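Local atomic coordinates of cysteine S-methyltransferase NleE (Escherichia coli O157:H7, PDB entry 4R29), a protein that probably methylates a zinc-finger cysteine of the host proteins TAB2 and TAB3, using S-adenosylmethionine as methyl donor, and thereby blocks NF-kappa-B activation. Residues Lys58-Glu61 with Phe62-Lys66; Ala161-Phe164 with Ile165-Tyr168; Asp210-Met213 with Lys214-Asn217. The protein carries 1 engineered substitution. One frame throughout, in Å; residues are numbered along the deposited sequence.

Interaction 1: residues Lys58-Glu61 with Phe62-Lys66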
loop_
_atom_site.group_PDB
_atom_site.type_symbol
_atom_site.label_atom_id
_atom_site.label_comp_id
_atom_site.label_asym_id
_atom_site.label_seq_id
_atom_site.Cartn_x
_atom_site.Cartn_y
_atom_site.Cartn_z
ATOM N N LYS A 58 -10.745 -14.967 -13.860
ATOM C CA LYS A 58 -10.657 -16.395 -13.575
ATOM C C LYS A 58 -11.511 -16.769 -12.368
ATOM O O LYS A 58 -11.538 -16.057 -11.355
ATOM C CB LYS A 58 -9.202 -16.810 -13.366
ATOM C CG LYS A 58 -8.329 -16.450 -14.545
ATOM C CD LYS A 58 -6.948 -17.062 -14.455
ATOM C CE LYS A 58 -6.126 -16.669 -15.673
ATOM N NZ LYS A 58 -4.848 -17.422 -15.729
ATOM N N GLN A 59 -12.221 -17.885 -12.486
ATOM C CA GLN A 59 -13.130 -18.317 -11.435
ATOM C C GLN A 59 -12.391 -18.815 -10.199
ATOM O O GLN A 59 -12.836 -18.580 -9.078
ATOM C CB GLN A 59 -14.106 -19.379 -11.947
ATOM C CG GLN A 59 -15.349 -18.800 -12.619
ATOM C CD GLN A 59 -16.385 -18.289 -11.615
ATOM O OE1 GLN A 59 -16.594 -18.893 -10.554
ATOM N NE2 GLN A 59 -17.038 -17.171 -11.950
ATOM N N GLU A 60 -11.264 -19.488 -10.392
ATOM C CA GLU A 60 -10.518 -19.981 -9.241
ATOM C C GLU A 60 -9.533 -18.947 -8.696
ATOM O O GLU A 60 -9.559 -18.628 -7.504
ATOM C CB GLU A 60 -9.790 -21.287 -9.559
ATOM C CG GLU A 60 -8.941 -21.795 -8.399
ATOM C CD GLU A 60 -9.756 -21.972 -7.122
ATOM O OE1 GLU A 60 -11.000 -21.844 -7.187
ATOM O OE2 GLU A 60 -9.159 -22.241 -6.057
ATOM N N GLU A 61 -8.677 -18.432 -9.578
ATOM C CA GLU A 61 -7.617 -17.493 -9.199
ATOM C C GLU A 61 -8.119 -16.107 -8.758
ATOM O O GLU A 61 -7.535 -15.486 -7.872
ATOM C CB GLU A 61 -6.581 -17.345 -10.326
ATOM C CG GLU A 61 -5.701 -18.578 -10.567
ATOM C CD GLU A 61 -6.438 -19.715 -11.269
ATOM O OE1 GLU A 61 -7.436 -19.452 -11.986
ATOM O OE2 GLU A 61 -6.014 -20.876 -11.096
ATOM N N PHE A 62 -9.178 -15.608 -9.374
ATOM C CA PHE A 62 -9.751 -14.360 -8.882
ATOM C C PHE A 62 -10.976 -14.563 -7.977
ATOM O O PHE A 62 -10.900 -14.345 -6.767
ATOM C CB PHE A 62 -10.099 -13.401 -10.017
ATOM C CG PHE A 62 -10.535 -12.043 -9.533
ATOM C CD1 PHE A 62 -9.597 -11.060 -9.256
ATOM C CD2 PHE A 62 -11.880 -11.758 -9.327
ATOM C CE1 PHE A 62 -9.992 -9.811 -8.806
ATOM C CE2 PHE A 62 -12.278 -10.511 -8.872
ATOM C CZ PHE A 62 -11.333 -9.537 -8.614
ATOM N N VAL A 63 -12.093 -14.975 -8.572
ATOM C CA VAL A 63 -13.363 -15.083 -7.852
ATOM C C VAL A 63 -13.261 -15.925 -6.580
ATOM O O VAL A 63 -13.571 -15.448 -5.493
ATOM C CB VAL A 63 -14.487 -15.645 -8.748
ATOM C CG1 VAL A 63 -15.756 -15.865 -7.926
ATOM C CG2 VAL A 63 -14.763 -14.707 -9.917
ATOM N N ASN A 64 -12.816 -17.172 -6.707
ATOM C CA ASN A 64 -12.752 -18.050 -5.541
ATOM C C ASN A 64 -11.639 -17.681 -4.564
ATOM O O ASN A 64 -11.772 -17.879 -3.351
ATOM C CB ASN A 64 -12.634 -19.522 -5.951
ATOM C CG ASN A 64 -13.842 -20.010 -6.732
ATOM O OD1 ASN A 64 -13.739 -20.948 -7.525
ATOM N ND2 ASN A 64 -14.991 -19.365 -6.523
ATOM N N GLU A 65 -10.532 -17.168 -5.086
ATOM C CA GLU A 65 -9.457 -16.723 -4.216
ATOM C C GLU A 65 -9.949 -15.509 -3.438
ATOM O O GLU A 65 -9.771 -15.432 -2.225
ATOM C CB GLU A 65 -8.200 -16.384 -5.015
ATOM C CG GLU A 65 -7.013 -15.922 -4.170
ATOM C CD GLU A 65 -6.518 -16.979 -3.194
ATOM O OE1 GLU A 65 -7.142 -18.063 -3.108
ATOM O OE2 GLU A 65 -5.497 -16.722 -2.505
ATOM N N LYS A 66 -10.587 -14.572 -4.128
ATOM C CA LYS A 66 -11.068 -13.378 -3.454
ATOM C C LYS A 66 -12.039 -13.716 -2.321
ATOM O O LYS A 66 -11.948 -13.153 -1.230
ATOM C CB LYS A 66 -11.732 -12.400 -4.423
ATOM C CG LYS A 66 -12.209 -11.123 -3.726
ATOM C CD LYS A 66 -12.978 -10.216 -4.663
ATOM C CE LYS A 66 -14.120 -9.504 -3.926
ATOM N NZ LYS A 66 -15.053 -8.792 -4.857
#
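Lys58 meets Phe62 and Val63 at the start of helix 59-76, where Lys58 is the N-cap and the helix opens with wider, pi-type turns. The carbonyl of Lys58 receives two amides. Val63 N, five residues on, donates to Lys58 O at 3.0 Å along a fairly straight path (N-H...O 163°), while Phe62 N reaches Lys58 O at 3.1 Å from above the carbonyl plane, at a poorer angle of 138°. The five-residue spacing repeats in Asn64 N to Gln59 O, at 2.8 Å, and in a weak bond from Glu65 N to Glu60 O. Within the later segment, Lys66 N bonds Phe62 O at 2.7 Å, the ordinary alpha spacing.

Phe62, the buried residue of the turn, suits the inner side of the helix and sets its ring edge-to-face with His123. The outer side is polar. Glu60 OE2 and Glu65 OE1 both form salt bridges with NH2 of Arg68, a cation that would offset their like charges; acidic Glu60 and Glu61, in the first turn, are probably favoured by the helix dipole. The extended chain of Lys58 leads away from Phe62-Lys66, and its NZ bonds the carbonyl of Lys44. Gln59 and Val63 run side by side, the bend at chi2 (-78°) bringing Gln59 NE2 to 3.9 Å from Val63 CG2.

Interaction 2: residues Ala161-Phe164 with Ile165-Tyr168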
loop_
_atom_site.group_PDB
_atom_site.type_symbol
_atom_site.label_atom_id
_atom_site.label_comp_id
_atom_site.label_asym_id
_atom_site.label_seq_id
_atom_site.Cartn_x
_atom_site.Cartn_y
_atom_site.Cartn_z
ATOM N N ALA A 161 -2.888 8.734 6.112
ATOM C CA ALA A 161 -2.774 8.319 4.728
ATOM C C ALA A 161 -2.323 9.515 3.910
ATOM O O ALA A 161 -1.448 9.403 3.057
ATOM C CB ALA A 161 -4.079 7.774 4.207
ATOM N N ASN A 162 -2.929 10.663 4.178
ATOM C CA ASN A 162 -2.554 11.886 3.481
ATOM C C ASN A 162 -1.107 12.273 3.777
ATOM O O ASN A 162 -0.344 12.606 2.874
ATOM C CB ASN A 162 -3.506 13.029 3.850
ATOM C CG ASN A 162 -4.825 12.953 3.104
ATOM O OD1 ASN A 162 -4.902 12.407 1.999
ATOM N ND2 ASN A 162 -5.871 13.495 3.708
ATOM N N ARG A 163 -0.737 12.217 5.050
ATOM C CA ARG A 163 0.615 12.532 5.466
ATOM C C ARG A 163 1.638 11.602 4.793
ATOM O O ARG A 163 2.732 12.019 4.427
ATOM C CB ARG A 163 0.726 12.457 6.981
ATOM C CG ARG A 163 2.097 12.830 7.537
ATOM C CD ARG A 163 2.307 14.315 7.378
ATOM N NE ARG A 163 3.541 14.789 7.999
ATOM C CZ ARG A 163 4.246 15.819 7.535
ATOM N NH1 ARG A 163 3.848 16.468 6.443
ATOM N NH2 ARG A 163 5.352 16.196 8.154
ATOM N N PHE A 164 1.278 10.346 4.609
ATOM C CA PHE A 164 2.163 9.450 3.894
ATOM C C PHE A 164 2.402 9.924 2.465
ATOM O O PHE A 164 3.528 9.914 1.984
ATOM C CB PHE A 164 1.613 8.026 3.879
ATOM C CG PHE A 164 2.302 7.134 2.894
ATOM C CD1 PHE A 164 3.532 6.575 3.193
ATOM C CD2 PHE A 164 1.736 6.879 1.650
ATOM C CE1 PHE A 164 4.186 5.752 2.282
ATOM C CE2 PHE A 164 2.377 6.055 0.731
ATOM C CZ PHE A 164 3.609 5.492 1.047
ATOM N N ILE A 165 1.336 10.322 1.785
ATOM C CA ILE A 165 1.437 10.749 0.398
ATOM C C ILE A 165 2.344 11.985 0.246
ATOM O O ILE A 165 3.135 12.085 -0.705
ATOM C CB ILE A 165 0.040 10.982 -0.198
ATOM C CG1 ILE A 165 -0.727 9.654 -0.248
ATOM C CG2 ILE A 165 0.133 11.598 -1.595
ATOM C CD1 ILE A 165 -2.194 9.817 -0.646
ATOM N N GLU A 166 2.238 12.907 1.199
ATOM C CA GLU A 166 3.147 14.052 1.261
ATOM C C GLU A 166 4.589 13.619 1.447
ATOM O O GLU A 166 5.475 14.103 0.741
ATOM C CB GLU A 166 2.782 14.978 2.414
ATOM C CG GLU A 166 1.456 15.654 2.253
ATOM C CD GLU A 166 1.046 16.372 3.522
ATOM O OE1 GLU A 166 -0.157 16.686 3.664
ATOM O OE2 GLU A 166 1.927 16.612 4.380
ATOM N N LEU A 167 4.835 12.734 2.417
ATOM C CA LEU A 167 6.193 12.278 2.644
ATOM C C LEU A 167 6.665 11.496 1.426
ATOM O O LEU A 167 7.778 11.669 0.963
ATOM C CB LEU A 167 6.298 11.448 3.930
ATOM C CG LEU A 167 5.928 12.189 5.223
ATOM C CD1 LEU A 167 5.963 11.288 6.444
ATOM C CD2 LEU A 167 6.852 13.389 5.423
ATOM N N TYR A 168 5.800 10.655 0.883
ATOM C CA TYR A 168 6.154 9.889 -0.300
ATOM C C TYR A 168 6.525 10.794 -1.481
ATOM O O TYR A 168 7.439 10.489 -2.242
ATOM C CB TYR A 168 5.005 8.992 -0.704
ATOM C CG TYR A 168 5.290 8.174 -1.935
ATOM C CD1 TYR A 168 6.030 7.002 -1.848
ATOM C CD2 TYR A 168 4.818 8.568 -3.181
ATOM C CE1 TYR A 168 6.291 6.238 -2.961
ATOM C CE2 TYR A 168 5.077 7.812 -4.308
ATOM C CZ TYR A 168 5.814 6.646 -4.189
ATOM O OH TYR A 168 6.086 5.875 -5.291
#
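Phe164 and Tyr168, one helical turn apart on helix 155-181, point the same way and lie side by side. Their planes differ by 30°, but the rings are slid so far apart, with centroids 5.8 Å from each other, that they hardly overlap. The ring face is met by a methylene instead: Tyr168 CB sits over the Phe164 ring, offset toward its rim, and Phe164 CZ comes to 4.1 Å from Tyr168 CD1. Both residues hold CG anti to the backbone N, which sends the two rings off the same side of the helix. In the backbone, Tyr168 N donates to Phe164 O at 2.6 Å.

On another side of the helix, Arg163 bends back toward the next turn. With chi2 at 71°, its chain comes across Glu166 at about a right angle, and NH1 reaches OE2 of Glu166 at 2.8 Å in a salt bridge that lies in the guanidinium plane. Leu167 CD2 covers one face of that guanidinium, 4.1 Å above its centre.

In this Rossmann-like fold the helix packs on the three-stranded sheet: flat, apolar Phe164 suits its buried place against Val148 of strand 145-151 and cofactor-binding Gln111 of strand 109-114, whereas long Arg163 can reach along the exposed side. The guanidinium thus meets charge at its edge and hydrocarbon over a face, which probably restricts its rotation and pairs the charges without burying them.

Interaction 3: residues Asp210-Met213 with Lys214-Asn217. With SAM (S-adenosylmethionine), chain E.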
loop_
_atom_site.group_PDB
_atom_site.type_symbol
_atom_site.label_atom_id
_atom_site.label_comp_id
_atom_site.label_asym_id
_atom_site.label_seq_id
_atom_site.Cartn_x
_atom_site.Cartn_y
_atom_site.Cartn_z
ATOM N N ASP A 210 14.509 4.439 15.773
ATOM C CA ASP A 210 15.884 4.846 16.071
ATOM C C ASP A 210 16.844 3.900 15.395
ATOM O O ASP A 210 17.783 4.311 14.723
ATOM C CB ASP A 210 16.174 4.811 17.564
ATOM C CG ASP A 210 15.486 5.911 18.317
ATOM O OD1 ASP A 210 15.125 6.932 17.700
ATOM O OD2 ASP A 210 15.310 5.753 19.540
ATOM N N SER A 211 16.607 2.618 15.579
ATOM C CA SER A 211 17.481 1.626 15.002
ATOM C C SER A 211 17.545 1.756 13.465
ATOM O O SER A 211 18.590 1.517 12.864
ATOM C CB SER A 211 17.045 0.236 15.457
ATOM O OG SER A 211 17.716 -0.764 14.724
ATOM N N TYR A 212 16.441 2.156 12.831
ATOM C CA TYR A 212 16.454 2.323 11.375
ATOM C C TYR A 212 17.232 3.580 10.953
ATOM O O TYR A 212 17.954 3.560 9.967
ATOM C CB TYR A 212 15.034 2.332 10.797
ATOM C CG TYR A 212 14.969 2.433 9.287
ATOM C CD1 TYR A 212 14.996 1.300 8.484
ATOM C CD2 TYR A 212 14.876 3.663 8.665
ATOM C CE1 TYR A 212 14.922 1.398 7.091
ATOM C CE2 TYR A 212 14.797 3.772 7.288
ATOM C CZ TYR A 212 14.816 2.643 6.511
ATOM O OH TYR A 212 14.745 2.778 5.148
ATOM N N MET A 213 17.091 4.662 11.714
ATOM C CA MET A 213 17.833 5.882 11.441
ATOM C C MET A 213 19.327 5.631 11.595
ATOM O O MET A 213 20.114 6.162 10.830
ATOM C CB MET A 213 17.384 7.028 12.354
ATOM C CG MET A 213 15.920 7.435 12.175
ATOM S SD MET A 213 15.421 7.496 10.438
ATOM C CE MET A 213 16.253 8.994 9.877
ATOM N N LYS A 214 19.716 4.807 12.566
ATOM C CA LYS A 214 21.130 4.448 12.715
ATOM C C LYS A 214 21.659 3.629 11.533
ATOM O O LYS A 214 22.784 3.853 11.075
ATOM C CB LYS A 214 21.416 3.736 14.040
ATOM C CG LYS A 214 22.791 3.064 14.069
ATOM C CD LYS A 214 23.668 3.520 15.253
ATOM C CE LYS A 214 24.298 4.926 15.065
ATOM N NZ LYS A 214 25.481 4.983 14.138
ATOM N N TYR A 215 20.848 2.694 11.037
ATOM C CA TYR A 215 21.170 1.975 9.808
ATOM C C TYR A 215 21.336 2.917 8.588
ATOM O O TYR A 215 22.297 2.790 7.817
ATOM C CB TYR A 215 20.108 0.911 9.535
ATOM C CG TYR A 215 20.081 0.407 8.108
ATOM C CD1 TYR A 215 20.898 -0.654 7.688
ATOM C CD2 TYR A 215 19.235 0.986 7.179
ATOM C CE1 TYR A 215 20.863 -1.101 6.364
ATOM C CE2 TYR A 215 19.193 0.555 5.866
ATOM C CZ TYR A 215 19.998 -0.476 5.459
ATOM O OH TYR A 215 19.904 -0.861 4.137
ATOM N N ILE A 216 20.403 3.858 8.411
ATOM C CA ILE A 216 20.517 4.859 7.342
ATOM C C ILE A 216 21.780 5.718 7.543
ATOM O O ILE A 216 22.544 5.973 6.604
ATOM C CB ILE A 216 19.276 5.790 7.294
ATOM C CG1 ILE A 216 18.021 5.018 6.857
ATOM C CG2 ILE A 216 19.539 7.027 6.398
ATOM C CD1 ILE A 216 18.199 4.205 5.545
ATOM N N ASN A 217 21.988 6.166 8.778
ATOM C CA ASN A 217 23.155 6.970 9.092
ATOM C C ASN A 217 24.451 6.259 8.703
ATOM O O ASN A 217 25.320 6.845 8.074
ATOM C CB ASN A 217 23.176 7.361 10.567
ATOM C CG ASN A 217 24.417 8.165 10.934
ATOM O OD1 ASN A 217 24.598 9.302 10.490
ATOM N ND2 ASN A 217 25.291 7.563 11.734
HETATM N N SAM E . 4.337 -2.086 4.584
HETATM C CA SAM E . 4.816 -1.128 5.581
HETATM C C SAM E . 3.705 -0.704 6.535
HETATM O O SAM E . 3.998 -0.232 7.638
HETATM O OXT SAM E . 2.511 -0.803 6.202
HETATM C CB SAM E . 5.396 0.131 4.945
HETATM C CG SAM E . 6.741 -0.065 4.264
HETATM S SD SAM E . 7.655 1.486 3.985
HETATM C CE SAM E . 9.116 0.723 3.235
HETATM C "C5'" SAM E . 8.330 1.741 5.645
HETATM C "C4'" SAM E . 9.120 3.045 5.705
HETATM O "O4'" SAM E . 9.207 3.501 7.043
HETATM C "C3'" SAM E . 10.546 2.880 5.189
HETATM O "O3'" SAM E . 10.642 3.202 3.814
HETATM C "C2'" SAM E . 11.343 3.836 6.051
HETATM O "O2'" SAM E . 11.406 5.044 5.352
HETATM C "C1'" SAM E . 10.487 4.059 7.296
HETATM N N9 SAM E . 10.981 3.358 8.497
HETATM C C8 SAM E . 11.237 3.934 9.712
HETATM N N7 SAM E . 11.634 2.985 10.579
HETATM C C5 SAM E . 11.628 1.799 9.932
HETATM C C6 SAM E . 11.943 0.514 10.350
HETATM N N6 SAM E . 12.339 0.296 11.600
HETATM N N1 SAM E . 11.844 -0.526 9.456
HETATM C C2 SAM E . 11.422 -0.290 8.159
HETATM N N3 SAM E . 11.105 0.990 7.748
HETATM C C4 SAM E . 11.206 2.020 8.624
#
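Tyr212 and Ile216 touch one turn apart on helix 206-219, beside the adenine of S-adenosylmethionine, and Tyr212 lines that pocket. The purine lies over one face of the tyrosine ring: SAM C4 stands 3.7 Å above the ring centre, and Tyr212 CG comes to 3.5 Å from SAM C5. An aromatic side chain suits this place, offering the purine a flat face centred near C4. Toward the ribose, Tyr212 CZ approaches SAM C2' at 3.7 Å.

On the side of the ring away from the adenine, Ile216 CG1 presses against Tyr212 CE2 at 3.5 Å, its branched chain bulky enough to back the aromatic carbons. Tyr215 adds a looser contact there, its ring inclined at 40° to that of Tyr212 and meeting it obliquely. Tyr212 reaches the cofactor with CG anti to its own amide nitrogen (chi1 -177°), and its hydroxyl is tied to Glu191 OE2, an oxygen that also hydrogen-bonds the cofactor. That one carboxylate is thus linked to both ring and ligand and may align them.

Behind the side chains, Ile216 N donates to Tyr212 O at 2.9 Å, fixing the spacing of the pair. Helix 186-201 flanks the segment: Met213, flexible and apolar, packs on Met192 and Ala195, and Asp210 forms a salt bridge with Arg196, so apolar and charged contacts both join the two helices while Tyr212 presents its ring to the adenine.

In the fold
All three are local contacts within single helices, and none touches another. Interaction 1, at the start of helix 59-76, is a surface contact on the opposite side of the chain's centre from the other two and away from the cofactor. Interaction 2 is partly buried, its helix packed on the strands of the three-stranded sheet. Interaction 3 is again largely surface, yet one ring of it meets S-adenosylmethionine. Interactions 2 and 3 share a neighbour, helix 186-201, and their nearest atoms are about 11 Å apart. Chemistry follows place: wide backbone turns and acidic side chains in 58-66, aromatic packing plus a salt bridge in 161-168, and aromatic cover of the adenine in 210-217.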